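Local atomic coordinates of B-agarase (Agarivorans gilvus, PDB entry 5Z6P), a protein that probably hydrolyses the beta-1,4 linkages of agarose, as a beta-agarase of glycoside hydrolase family 50. Residues L65-L70 / L201-F206; F99-L104 / I127-G132; T109-N114 / I188-H193. All blocks are in the same frame, centred on the assembly; numbering follows the deposited sequence.

Interaction 1 (L65-L70 / L201-F206); sequences LEIKAL and LLLSNF
Ile67 meets two leucines of the partner strand at once: its CD1 lies 3.6 Å from Leu203 CD1 and 3.9 Å from Leu201 CD1, while its CG1 rests on Leu201 CB. The Ile67 side chain runs at about a right angle to that of Leu203. A first torsion of 53° sets Ile67 CG1 between the backbone N and the carbonyl carbon, from where the extended tail carries CD1 to both leucines. Leu65 lies on the same apolar face and approaches Leu203 through CB. On the other face Glu66 and Leu202 run alongside each other, with Glu66 CG 3.6 Å from Leu202 CD2; the carboxylate beyond forms a salt bridge with Arg61. Between the two faces, two antiparallel hydrogen-bonded pairs fix the register. Leu65 N gives a 2.7 Å bond to Leu203 O, answered by Leu203 N to Leu65 O, and Ile67 and Leu201 exchange bonds in the same way. Glu66 and Leu202 form the non-hydrogen-bonded pair between them. Ala58 and Val56 of the adjoining strand 56-61 flank Leu65 and Ile67, Val79 of strand 76-81 packs on Ile67, and strand 199-210 runs between strands 64-69 and 95-103.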
loop_
_atom_site.group_PDB
_atom_site.type_symbol
_atom_site.label_atom_id
_atom_site.label_comp_id
_atom_site.label_asym_id
_atom_site.label_seq_id
_atom_site.Cartn_x
_atom_site.Cartn_y
_atom_site.Cartn_z
ATOM N N LEU A 65 -2.384 32.963 3.793
ATOM C CA LEU A 65 -1.274 32.542 2.959
ATOM C C LEU A 65 -1.811 31.774 1.744
ATOM O O LEU A 65 -2.320 30.664 1.878
ATOM C CB LEU A 65 -0.289 31.691 3.760
ATOM C CG LEU A 65 0.790 30.913 3.007
ATOM C CD1 LEU A 65 1.615 31.828 2.135
ATOM C CD2 LEU A 65 1.679 30.161 3.986
ATOM N N GLU A 66 -1.705 32.383 0.568
ATOM C CA GLU A 66 -2.159 31.767 -0.674
ATOM C C GLU A 66 -1.040 30.937 -1.261
ATOM O O GLU A 66 0.027 31.474 -1.562
ATOM C CB GLU A 66 -2.609 32.831 -1.697
ATOM C CG GLU A 66 -3.601 33.837 -1.160
ATOM C CD GLU A 66 -4.116 34.814 -2.220
ATOM O OE1 GLU A 66 -3.768 34.682 -3.411
ATOM O OE2 GLU A 66 -4.884 35.717 -1.848
ATOM N N ILE A 67 -1.261 29.640 -1.428
ATOM C CA ILE A 67 -0.231 28.798 -2.020
ATOM C C ILE A 67 -0.757 28.065 -3.239
ATOM O O ILE A 67 -1.870 27.543 -3.234
ATOM C CB ILE A 67 0.348 27.752 -1.016
ATOM C CG1 ILE A 67 -0.760 26.933 -0.364
ATOM C CG2 ILE A 67 1.202 28.420 0.053
ATOM C CD1 ILE A 67 -0.244 25.723 0.382
ATOM N N LYS A 68 0.045 28.084 -4.299
ATOM C CA LYS A 68 -0.170 27.246 -5.460
ATOM C C LYS A 68 0.939 26.200 -5.513
ATOM O O LYS A 68 2.091 26.523 -5.778
ATOM C CB LYS A 68 -0.189 28.066 -6.752
ATOM C CG LYS A 68 -0.405 27.218 -7.985
ATOM C CD LYS A 68 -0.404 28.027 -9.287
ATOM C CE LYS A 68 -0.488 27.088 -10.495
ATOM N NZ LYS A 68 -0.592 27.810 -11.789
ATOM N N ALA A 69 0.589 24.952 -5.234
ATOM C CA ALA A 69 1.557 23.877 -5.305
ATOM C C ALA A 69 1.663 23.408 -6.743
ATOM O O ALA A 69 0.663 23.070 -7.365
ATOM C CB ALA A 69 1.166 22.719 -4.371
ATOM N N LEU A 70 2.882 23.404 -7.269
ATOM C CA LEU A 70 3.117 23.018 -8.649
ATOM C C LEU A 70 3.379 21.523 -8.738
ATOM O O LEU A 70 4.428 21.089 -9.214
ATOM C CB LEU A 70 4.297 23.796 -9.228
ATOM C CG LEU A 70 4.392 25.295 -8.956
ATOM C CD1 LEU A 70 5.549 25.900 -9.761
ATOM C CD2 LEU A 70 3.074 26.014 -9.259
ATOM N N LEU A 201 -4.407 26.514 -2.383
ATOM C CA LEU A 201 -4.940 26.540 -1.028
ATOM C C LEU A 201 -4.844 27.913 -0.357
ATOM O O LEU A 201 -4.018 28.752 -0.714
ATOM C CB LEU A 201 -4.215 25.514 -0.145
ATOM C CG LEU A 201 -4.157 24.058 -0.608
ATOM C CD1 LEU A 201 -3.257 23.264 0.287
ATOM C CD2 LEU A 201 -5.526 23.439 -0.603
ATOM N N LEU A 202 -5.706 28.116 0.630
ATOM C CA LEU A 202 -5.636 29.249 1.521
ATOM C C LEU A 202 -5.351 28.728 2.928
ATOM O O LEU A 202 -6.124 27.961 3.453
ATOM C CB LEU A 202 -6.941 30.041 1.505
ATOM C CG LEU A 202 -7.369 30.588 0.159
ATOM C CD1 LEU A 202 -8.702 31.274 0.299
ATOM C CD2 LEU A 202 -6.296 31.531 -0.365
ATOM N N LEU A 203 -4.239 29.154 3.512
ATOM C CA LEU A 203 -3.810 28.726 4.826
ATOM C C LEU A 203 -3.832 29.935 5.746
ATOM O O LEU A 203 -3.428 31.006 5.357
ATOM C CB LEU A 203 -2.405 28.132 4.767
ATOM C CG LEU A 203 -2.118 26.973 3.814
ATOM C CD1 LEU A 203 -0.653 26.534 3.888
ATOM C CD2 LEU A 203 -3.058 25.777 4.059
ATOM N N SER A 204 -4.317 29.761 6.967
ATOM C CA SER A 204 -4.432 30.842 7.929
ATOM C C SER A 204 -4.473 30.224 9.339
ATOM O O SER A 204 -4.654 29.028 9.508
ATOM C CB SER A 204 -5.693 31.696 7.627
ATOM O OG SER A 204 -6.850 30.919 7.893
ATOM N N ASN A 205 -4.291 31.064 10.345
ATOM C CA ASN A 205 -4.623 30.713 11.706
ATOM C C ASN A 205 -3.819 29.559 12.285
ATOM O O ASN A 205 -4.324 28.762 13.069
ATOM C CB ASN A 205 -6.106 30.417 11.718
ATOM C CG ASN A 205 -6.981 31.632 11.375
ATOM O OD1 ASN A 205 -7.985 31.810 12.073
ATOM N ND2 ASN A 205 -6.448 32.607 10.603
ATOM N N PHE A 206 -2.535 29.556 11.959
ATOM C CA PHE A 206 -1.575 28.679 12.604
ATOM C C PHE A 206 -1.537 28.994 14.089
ATOM O O PHE A 206 -1.478 30.154 14.485
ATOM C CB PHE A 206 -0.163 28.811 11.994
ATOM C CG PHE A 206 -0.054 28.300 10.587
ATOM C CD1 PHE A 206 -0.327 29.134 9.522
ATOM C CD2 PHE A 206 0.305 26.989 10.331
ATOM C CE1 PHE A 206 -0.240 28.685 8.235
ATOM C CE2 PHE A 206 0.388 26.533 9.029
ATOM C CZ PHE A 206 0.119 27.389 7.987
#

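Interaction 2 (F99-L104 / I127-G132); sequences FDARAL and INIAPG
Ala103 O, on which Pro131 CA rests directly, is also linked to Gly132 by a single water. That water donates to Ala103 O at 2.6 Å and accepts the N-H of Gly132; the second leg refines short enough to leave its exact length doubtful. No direct hydrogen bond joins the two segments, which makes this a worked example of packing between strands that are not partners: the short strand axes come no nearer than 8.0 Å and are inclined at 49°. Side chains fill the interval. Ile129 CG2 reaches two small residues, lying 4.0 Å from Ala103 CB and 4.1 Å from Ala101 CB. It stands anti to the backbone N of its own residue (the CG1 torsion is -51°), while the CD1 end of the other branch comes up to Ala101 as well. Farther along, Phe99 and Ile127 approach from opposite directions, and Ile127 CD1 meets the far end of the ring obliquely, 3.8 Å from Phe99 CZ. At the outer end Arg102 directs its CB away from the partner, yet Arg102 CD lies 3.8 Å from Gly132 O. The contact thus grades from apolar at Phe99 to water-mediated at Gly132. Phe137 of strand 135-140 packs on Ala101, Ile127 and Ile129, and Met111 and Ile113 of strand 109-117 lie against both Phe99 and Ile127. On the other flank strand 199-210 lies alongside strand 95-103, whereas Cys687 touches Asn128, Ala130 and Pro131.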
loop_
_atom_site.group_PDB
_atom_site.type_symbol
_atom_site.label_atom_id
_atom_site.label_comp_id
_atom_site.label_asym_id
_atom_site.label_seq_id
_atom_site.Cartn_x
_atom_site.Cartn_y
_atom_site.Cartn_z
ATOM N N PHE A 99 -4.069 24.497 12.086
ATOM C CA PHE A 99 -4.224 25.596 11.143
ATOM C C PHE A 99 -5.529 25.417 10.390
ATOM O O PHE A 99 -6.116 24.339 10.389
ATOM C CB PHE A 99 -3.046 25.667 10.165
ATOM C CG PHE A 99 -2.852 24.419 9.348
ATOM C CD1 PHE A 99 -2.047 23.393 9.813
ATOM C CD2 PHE A 99 -3.464 24.276 8.117
ATOM C CE1 PHE A 99 -1.862 22.249 9.069
ATOM C CE2 PHE A 99 -3.275 23.137 7.368
ATOM C CZ PHE A 99 -2.484 22.121 7.854
ATOM N N ASP A 100 -5.983 26.474 9.743
ATOM C CA ASP A 100 -7.193 26.380 8.945
ATOM C C ASP A 100 -6.803 26.350 7.488
ATOM O O ASP A 100 -5.788 26.921 7.123
ATOM C CB ASP A 100 -8.135 27.546 9.237
ATOM C CG ASP A 100 -8.682 27.507 10.649
ATOM O OD1 ASP A 100 -8.606 26.438 11.291
ATOM O OD2 ASP A 100 -9.190 28.543 11.115
ATOM N N ALA A 101 -7.606 25.686 6.665
ATOM C CA ALA A 101 -7.312 25.583 5.246
ATOM C C ALA A 101 -8.571 25.516 4.388
ATOM O O ALA A 101 -9.545 24.872 4.763
ATOM C CB ALA A 101 -6.446 24.367 4.988
ATOM N N ARG A 102 -8.522 26.190 3.239
ATOM C CA ARG A 102 -9.513 26.066 2.173
ATOM C C ARG A 102 -8.819 25.659 0.887
ATOM O O ARG A 102 -7.732 26.121 0.622
ATOM C CB ARG A 102 -10.243 27.382 1.929
ATOM C CG ARG A 102 -11.194 27.786 2.995
ATOM C CD ARG A 102 -12.286 28.639 2.392
ATOM N NE ARG A 102 -11.876 30.024 2.225
ATOM C CZ ARG A 102 -12.165 30.771 1.165
ATOM N NH1 ARG A 102 -12.846 30.266 0.149
ATOM N NH2 ARG A 102 -11.761 32.024 1.122
ATOM N N ALA A 103 -9.452 24.809 0.096
ATOM C CA ALA A 103 -8.965 24.471 -1.236
ATOM C C ALA A 103 -9.878 25.119 -2.265
ATOM O O ALA A 103 -11.089 24.992 -2.173
ATOM C CB ALA A 103 -8.923 22.973 -1.436
ATOM N N LEU A 104 -9.298 25.824 -3.231
ATOM C CA LEU A 104 -10.086 26.571 -4.196
ATOM C C LEU A 104 -10.200 25.835 -5.516
ATOM O O LEU A 104 -10.848 26.317 -6.426
ATOM C CB LEU A 104 -9.493 27.966 -4.422
ATOM C CG LEU A 104 -9.529 28.923 -3.228
ATOM C CD1 LEU A 104 -9.105 30.320 -3.618
ATOM C CD2 LEU A 104 -10.892 28.964 -2.607
ATOM N N ILE A 127 -3.867 15.105 5.965
ATOM C CA ILE A 127 -5.234 15.573 5.931
ATOM C C ILE A 127 -5.755 15.616 4.500
ATOM O O ILE A 127 -4.979 15.775 3.557
ATOM C CB ILE A 127 -5.344 16.966 6.549
ATOM C CG1 ILE A 127 -4.424 17.944 5.819
ATOM C CG2 ILE A 127 -4.982 16.927 8.027
ATOM C CD1 ILE A 127 -4.600 19.366 6.286
ATOM N N ASN A 128 -7.062 15.454 4.339
ATOM C CA ASN A 128 -7.703 15.767 3.073
ATOM C C ASN A 128 -8.424 17.114 3.168
ATOM O O ASN A 128 -9.307 17.297 4.004
ATOM C CB ASN A 128 -8.686 14.682 2.647
ATOM C CG ASN A 128 -9.219 14.909 1.242
ATOM O OD1 ASN A 128 -10.200 15.619 1.047
ATOM N ND2 ASN A 128 -8.538 14.337 0.248
ATOM N N ILE A 129 -8.038 18.057 2.321
ATOM C CA ILE A 129 -8.650 19.380 2.339
ATOM C C ILE A 129 -9.696 19.450 1.247
ATOM O O ILE A 129 -9.374 19.395 0.067
ATOM C CB ILE A 129 -7.614 20.490 2.153
ATOM C CG1 ILE A 129 -6.463 20.287 3.139
ATOM C CG2 ILE A 129 -8.265 21.855 2.339
ATOM C CD1 ILE A 129 -5.226 21.032 2.786
ATOM N N ALA A 130 -10.955 19.536 1.645
ATOM C CA ALA A 130 -12.048 19.453 0.699
ATOM C C ALA A 130 -12.360 20.830 0.119
ATOM O O ALA A 130 -12.119 21.845 0.769
ATOM C CB ALA A 130 -13.276 18.856 1.368
ATOM N N PRO A 131 -12.868 20.873 -1.115
ATOM C CA PRO A 131 -13.345 22.150 -1.659
ATOM C C PRO A 131 -14.575 22.619 -0.878
ATOM O O PRO A 131 -15.288 21.789 -0.337
ATOM C CB PRO A 131 -13.707 21.812 -3.107
ATOM C CG PRO A 131 -13.120 20.463 -3.366
ATOM C CD PRO A 131 -13.080 19.762 -2.052
ATOM N N GLY A 132 -14.821 23.919 -0.801
ATOM C CA GLY A 132 -15.950 24.408 -0.026
ATOM C C GLY A 132 -15.538 25.104 1.259
ATOM O O GLY A 132 -14.545 25.821 1.292
HETATM O O HOH W 1 -13.549 25.689 -1.974
#

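Interaction 3 (T109-N114 / I188-H193); sequences TQMFIN and IELSIH
Asn114 holds Glu189 through both backbone and side chain. Their main chains exchange two hydrogen bonds, and Asn114 ND2 gives a nearly straight 3.2 Å bond to Glu189 OE1. The acceptor lies in the amide plane, yet the amide comes from above the carboxylate, whose plane is turned 75° from it. Second partners steady both groups: Ser124 bonds Asn114 OD1, Ser78 bonds Glu189 OE2, and a water accepts a further hydrogen bond from Asn114 ND2 at 2.9 Å. Phe112, on the same face, pairs with Ser191 by two more backbone bonds, and Ser191 O also lies at the edge of the Phe112 ring. Phe112 CE1 touches His193 CE1 at 3.8 Å, the ring planes meeting obliquely at 47°. Met111 serves the opposite, apolar face. With CG anti to the backbone N (chi1 175°) and a bend at the sulfur, it presses CE tightly onto Leu190, Met111 CE lying 3.4 Å from Leu190 CB. Beyond it Phe99 of strand 95-103 covers Met111, and Leu203 of strand 199-210 covers Leu190. One largely polar face, with Phe112 among its residues, and one apolar face turned to a second layer of strands are consistent with a beta-sandwich, as in many carbohydrate-binding modules.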
loop_
_atom_site.group_PDB
_atom_site.type_symbol
_atom_site.label_atom_id
_atom_site.label_comp_id
_atom_site.label_asym_id
_atom_site.label_seq_id
_atom_site.Cartn_x
_atom_site.Cartn_y
_atom_site.Cartn_z
ATOM N N THR A 109 -7.249 18.303 -1.860
ATOM C CA THR A 109 -5.814 18.173 -1.679
ATOM C C THR A 109 -5.522 17.230 -0.534
ATOM O O THR A 109 -6.063 17.392 0.574
ATOM C CB THR A 109 -5.149 19.530 -1.361
ATOM O OG1 THR A 109 -5.394 20.447 -2.425
ATOM C CG2 THR A 109 -3.657 19.359 -1.167
ATOM N N GLN A 110 -4.669 16.249 -0.787
ATOM C CA GLN A 110 -4.104 15.486 0.299
ATOM C C GLN A 110 -2.779 16.124 0.701
ATOM O O GLN A 110 -1.827 16.168 -0.078
ATOM C CB GLN A 110 -3.911 14.023 -0.086
ATOM C CG GLN A 110 -3.247 13.180 1.010
ATOM C CD GLN A 110 -3.064 11.737 0.593
ATOM O OE1 GLN A 110 -3.354 11.370 -0.537
ATOM N NE2 GLN A 110 -2.579 10.912 1.509
ATOM N N MET A 111 -2.739 16.627 1.921
ATOM C CA MET A 111 -1.567 17.287 2.443
ATOM C C MET A 111 -0.963 16.538 3.633
ATOM O O MET A 111 -1.656 16.218 4.582
ATOM C CB MET A 111 -1.921 18.710 2.852
ATOM C CG MET A 111 -0.808 19.431 3.512
ATOM S SD MET A 111 -1.313 21.062 4.062
ATOM C CE MET A 111 -0.417 21.144 5.543
ATOM N N PHE A 112 0.338 16.267 3.567
ATOM C CA PHE A 112 1.060 15.693 4.685
ATOM C C PHE A 112 1.660 16.785 5.562
ATOM O O PHE A 112 2.212 17.763 5.066
ATOM C CB PHE A 112 2.162 14.750 4.191
ATOM C CG PHE A 112 1.648 13.429 3.716
ATOM C CD1 PHE A 112 1.018 13.318 2.496
ATOM C CD2 PHE A 112 1.799 12.294 4.490
ATOM C CE1 PHE A 112 0.541 12.102 2.057
ATOM C CE2 PHE A 112 1.326 11.091 4.057
ATOM C CZ PHE A 112 0.689 10.999 2.834
ATOM N N ILE A 113 1.532 16.613 6.865
ATOM C CA ILE A 113 2.180 17.487 7.831
ATOM C C ILE A 113 3.239 16.665 8.520
ATOM O O ILE A 113 2.928 15.760 9.300
ATOM C CB ILE A 113 1.204 18.060 8.891
ATOM C CG1 ILE A 113 0.050 18.827 8.236
ATOM C CG2 ILE A 113 1.944 18.943 9.876
ATOM C CD1 ILE A 113 -1.281 18.076 8.235
ATOM N N ASN A 114 4.493 16.971 8.211
ATOM C CA ASN A 114 5.615 16.262 8.786
ATOM C C ASN A 114 6.298 17.166 9.787
ATOM O O ASN A 114 6.758 18.248 9.450
ATOM C CB ASN A 114 6.584 15.806 7.694
ATOM C CG ASN A 114 5.899 14.994 6.618
ATOM O OD1 ASN A 114 4.999 14.214 6.895
ATOM N ND2 ASN A 114 6.317 15.180 5.383
ATOM N N ILE A 188 8.590 22.114 10.591
ATOM C CA ILE A 188 7.349 21.529 10.131
ATOM C C ILE A 188 7.289 21.608 8.609
ATOM O O ILE A 188 7.594 22.645 8.028
ATOM C CB ILE A 188 6.137 22.227 10.752
ATOM C CG1 ILE A 188 6.130 21.991 12.266
ATOM C CG2 ILE A 188 4.859 21.710 10.131
ATOM C CD1 ILE A 188 5.135 22.821 13.026
ATOM N N GLU A 189 6.923 20.508 7.962
ATOM C CA GLU A 189 6.773 20.502 6.515
ATOM C C GLU A 189 5.357 20.174 6.075
ATOM O O GLU A 189 4.805 19.123 6.421
ATOM C CB GLU A 189 7.738 19.511 5.875
ATOM C CG GLU A 189 7.524 19.359 4.374
ATOM C CD GLU A 189 8.248 18.169 3.800
ATOM O OE1 GLU A 189 8.628 17.282 4.587
ATOM O OE2 GLU A 189 8.445 18.124 2.571
ATOM N N LEU A 190 4.773 21.098 5.323
ATOM C CA LEU A 190 3.493 20.885 4.654
ATOM C C LEU A 190 3.761 20.393 3.226
ATOM O O LEU A 190 4.185 21.156 2.377
ATOM C CB LEU A 190 2.658 22.166 4.631
ATOM C CG LEU A 190 2.629 23.078 5.868
ATOM C CD1 LEU A 190 1.660 24.226 5.683
ATOM C CD2 LEU A 190 2.315 22.341 7.159
ATOM N N SER A 191 3.506 19.116 2.979
ATOM C CA SER A 191 3.919 18.457 1.749
ATOM C C SER A 191 2.717 18.054 0.909
ATOM O O SER A 191 1.737 17.485 1.409
ATOM C CB SER A 191 4.783 17.218 2.072
ATOM O OG SER A 191 4.858 16.316 0.979
ATOM N N ILE A 192 2.792 18.388 -0.367
ATOM C CA ILE A 192 1.832 17.937 -1.347
ATOM C C ILE A 192 2.647 17.233 -2.415
ATOM O O ILE A 192 3.482 17.859 -3.081
ATOM C CB ILE A 192 1.009 19.111 -1.923
ATOM C CG1 ILE A 192 0.125 19.714 -0.834
ATOM C CG2 ILE A 192 0.159 18.666 -3.092
ATOM C CD1 ILE A 192 -0.448 21.062 -1.209
ATOM N N HIS A 193 2.454 15.927 -2.548
ATOM C CA HIS A 193 3.295 15.167 -3.459
ATOM C C HIS A 193 2.555 14.022 -4.121
ATOM O O HIS A 193 1.474 13.640 -3.695
ATOM C CB HIS A 193 4.539 14.645 -2.726
ATOM C CG HIS A 193 4.287 13.438 -1.881
ATOM N ND1 HIS A 193 3.830 13.523 -0.585
ATOM C CD2 HIS A 193 4.432 12.118 -2.145
ATOM C CE1 HIS A 193 3.703 12.305 -0.086
ATOM N NE2 HIS A 193 4.068 11.434 -1.011
HETATM O O HOH W 2 0.150 14.530 -1.149
HETATM O O HOH W 3 5.632 13.776 2.891
#

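In the fold
From the N terminus, strand 64-69 opens the longest loop, which interaction 1 closes only at residues 201-206, after 130 intervening residues that contain no helix. Both other contacts nest inside it. Strand 95-103 comes next and leads into strand 109-117; interaction 2 then closes a short loop of 22 residues at 127-132, whereas interaction 3 waits until 188-193. Segments 99-104, 109-114, 127-132 and 188-193 therefore alternate, so interactions 2 and 3 cross. Strand 199-210 follows strand 185-193 directly and bonds to strand 95-103, coupling interactions 1 and 2, while strands 109-117 and 122-129 couple interactions 2 and 3. All lie within the agarase CBM-like region.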